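Local coordinates for protein Pre-mRNA-processing-splicing factor 8 (Cryptococcus gattii serotype B, PDB 6MWY) that is a Prp8 intein with a Hint-type fold, which probably excises itself from the splicing-factor precursor and joins the flanking segments by protein splicing, at residues V145-P148 / Q149-Q153. Sequence-based numbering, arbitrary orientation.
Sequences VRLP and QQEQQ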
ATOM      1  N   VAL A 145      -8.599  11.034   1.074  1.00 67.94           N
ATOM      2  CA  VAL A 145      -9.946  11.058   0.513  1.00 65.69           C
ATOM      3  C   VAL A 145     -10.566  12.436   0.682  1.00 68.91           C
ATOM      4  O   VAL A 145     -11.164  12.983  -0.252  1.00 73.95           O
ATOM      5  CB  VAL A 145     -10.813   9.965   1.166  1.00 53.20           C
ATOM      6  CG1 VAL A 145     -12.290  10.320   1.066  1.00 55.23           C
ATOM      7  CG2 VAL A 145     -10.555   8.619   0.511  1.00 65.99           C
ATOM      8  N   ARG A 146     -10.422  13.025   1.869  1.00 75.43           N
ATOM      9  CA  ARG A 146     -11.028  14.323   2.141  1.00 82.06           C
ATOM     10  C   ARG A 146     -10.293  15.488   1.488  1.00 83.37           C
ATOM     11  O   ARG A 146     -10.835  16.599   1.461  1.00 95.73           O
ATOM     12  CB  ARG A 146     -11.106  14.554   3.646  1.00 78.95           C
ATOM     13  CG  ARG A 146     -12.108  13.670   4.343  1.00 64.87           C
ATOM     14  CD  ARG A 146     -12.335  14.183   5.738  1.00 76.53           C
ATOM     15  NE  ARG A 146     -11.099  14.161   6.511  1.00 78.66           N
ATOM     16  CZ  ARG A 146     -10.724  13.134   7.261  1.00 87.57           C
ATOM     17  NH1 ARG A 146     -11.495  12.059   7.336  1.00 92.62           N
ATOM     18  NH2 ARG A 146      -9.584  13.179   7.937  1.00 85.62           N
ATOM     19  N   LEU A 147      -9.084  15.268   0.976  1.00 85.89           N
ATOM     20  CA  LEU A 147      -8.349  16.319   0.292  1.00 74.36           C
ATOM     21  C   LEU A 147      -9.098  16.764  -0.964  1.00 71.94           C
ATOM     22  O   LEU A 147      -9.749  15.950  -1.628  1.00 87.12           O
ATOM     23  CB  LEU A 147      -6.956  15.821  -0.088  1.00 76.39           C
ATOM     24  CG  LEU A 147      -5.760  16.226   0.780  1.00 84.85           C
ATOM     25  CD1 LEU A 147      -6.152  16.377   2.242  1.00 87.65           C
ATOM     26  CD2 LEU A 147      -4.632  15.215   0.623  1.00 74.63           C
ATOM     27  N   PRO A 148      -9.031  18.048  -1.316  1.00 88.97           N
ATOM     28  CA  PRO A 148      -9.588  18.478  -2.603  1.00 84.00           C
ATOM     29  C   PRO A 148      -8.839  17.825  -3.755  1.00 74.34           C
ATOM     30  O   PRO A 148      -7.666  17.467  -3.637  1.00 83.86           O
ATOM     31  CB  PRO A 148      -9.401  20.000  -2.588  1.00 63.34           C
ATOM     32  CG  PRO A 148      -8.338  20.254  -1.577  1.00 74.85           C
ATOM     33  CD  PRO A 148      -8.474  19.174  -0.546  1.00 83.62           C
ATOM     34  N   GLN A 149      -9.542  17.664  -4.879  1.00 71.37           N
ATOM     35  CA  GLN A 149      -8.993  16.887  -5.985  1.00 79.54           C
ATOM     36  C   GLN A 149      -7.767  17.561  -6.588  1.00 94.12           C
ATOM     37  O   GLN A 149      -6.813  16.880  -6.984  1.00 99.11           O
ATOM     38  CB  GLN A 149     -10.067  16.664  -7.050  1.00 88.19           C
ATOM     39  CG  GLN A 149     -11.327  16.002  -6.520  1.00 97.70           C
ATOM     40  CD  GLN A 149     -12.207  15.454  -7.624  1.00 96.29           C
ATOM     41  OE1 GLN A 149     -11.982  15.720  -8.805  1.00100.00           O
ATOM     42  NE2 GLN A 149     -13.216  14.677  -7.245  1.00 98.67           N
ATOM     43  N   GLN A 150      -7.772  18.892  -6.667  1.00102.45           N
ATOM     44  CA  GLN A 150      -6.599  19.598  -7.172  1.00101.91           C
ATOM     45  C   GLN A 150      -5.414  19.447  -6.230  1.00 88.80           C
ATOM     46  O   GLN A 150      -4.262  19.512  -6.673  1.00 96.40           O
ATOM     47  CB  GLN A 150      -6.926  21.075  -7.402  1.00100.56           C
ATOM     48  CG  GLN A 150      -7.769  21.343  -8.645  1.00112.65           C
ATOM     49  CD  GLN A 150      -9.150  20.720  -8.564  1.00114.86           C
ATOM     50  OE1 GLN A 150      -9.791  20.742  -7.513  1.00114.43           O
ATOM     51  NE2 GLN A 150      -9.608  20.147  -9.671  1.00112.66           N
ATOM     52  N   GLU A 151      -5.673  19.240  -4.937  1.00 87.66           N
ATOM     53  CA  GLU A 151      -4.601  18.886  -4.014  1.00 89.51           C
ATOM     54  C   GLU A 151      -4.189  17.431  -4.193  1.00 85.88           C
ATOM     55  O   GLU A 151      -3.001  17.101  -4.113  1.00 84.15           O
ATOM     56  CB  GLU A 151      -5.034  19.145  -2.571  1.00 78.33           C
ATOM     57  CG  GLU A 151      -4.061  18.606  -1.527  1.00 96.71           C
ATOM     58  CD  GLU A 151      -2.905  19.550  -1.247  1.00 90.73           C
ATOM     59  OE1 GLU A 151      -2.803  20.594  -1.926  1.00 91.82           O
ATOM     60  OE2 GLU A 151      -2.104  19.251  -0.337  1.00 83.86           O
ATOM     61  N   GLN A 152      -5.160  16.544  -4.436  1.00 92.66           N
ATOM     62  CA  GLN A 152      -4.841  15.130  -4.619  1.00 74.91           C
ATOM     63  C   GLN A 152      -3.966  14.915  -5.845  1.00 71.04           C
ATOM     64  O   GLN A 152      -3.132  14.002  -5.874  1.00 82.74           O
ATOM     65  CB  GLN A 152      -6.124  14.308  -4.746  1.00 72.13           C
ATOM     66  CG  GLN A 152      -7.009  14.285  -3.514  1.00 65.33           C
ATOM     67  CD  GLN A 152      -8.298  13.528  -3.762  1.00 82.49           C
ATOM     68  OE1 GLN A 152      -8.708  13.342  -4.908  1.00 81.39           O
ATOM     69  NE2 GLN A 152      -8.944  13.084  -2.690  1.00 69.72           N
ATOM     70  N   GLN A 153      -4.141  15.751  -6.870  1.00 85.88           N
ATOM     71  CA  GLN A 153      -3.372  15.630  -8.103  1.00 95.73           C
ATOM     72  C   GLN A 153      -1.886  15.905  -7.910  1.00 84.43           C
ATOM     73  O   GLN A 153      -1.094  15.550  -8.789  1.00 82.60           O
ATOM     74  CB  GLN A 153      -3.943  16.571  -9.164  1.00 96.95           C
ATOM     75  CG  GLN A 153      -5.297  16.136  -9.695  1.00 94.27           C
ATOM     76  CD  GLN A 153      -5.968  17.202 -10.536  1.00118.36           C
ATOM     77  OE1 GLN A 153      -5.435  18.299 -10.709  1.00117.53           O
ATOM     78  NE2 GLN A 153      -7.146  16.886 -11.061  1.00115.10           N
TER
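The tight link between the short helices 141-146 and 149-152, with Pro148 at the N-cap position of the second, brings Leu147 and Pro148 against Glu151 and Gln152. The first turn of helix 149-152 is closed by Gln152 N donating to Pro148 O at 2.8 Å; the donor lies in the carbonyl plane, with a C=O...N angle of 158°. The next bond of the series, Gln153 N to Gln149 O, continues the helical pattern. Glu151 supplies the apolar side of the link through its methylenes. Its CG stands anti to the backbone N (chi1 171°), which directs it to Leu147, and Glu151 CG meets Leu147 CG at 3.7 Å. One atom nearer the backbone, Glu151 CB packs against Pro148 CG at 3.6 Å, the proline ring and the glutamate side chain running side by side. The bend at chi2 (83°) turns the carboxylate away from Leu147. Gln152 reaches back instead: extended beyond CG, it carries NE2 to within 3.2 Å of Leu147 O, though at a poor angle for bonding, and NE2 donates its hydrogen bond to Phe144 O. That bond ties helix 149-152 to helix 141-146, while Glu151 OE2 to Tyr155 OH joins it to the start of strand 155-159. In chain order the two surface helices connect strand 135-140, outermost in the six-stranded antiparallel sheet, to strand 155-159, with strand 108-113 between them in the sheet.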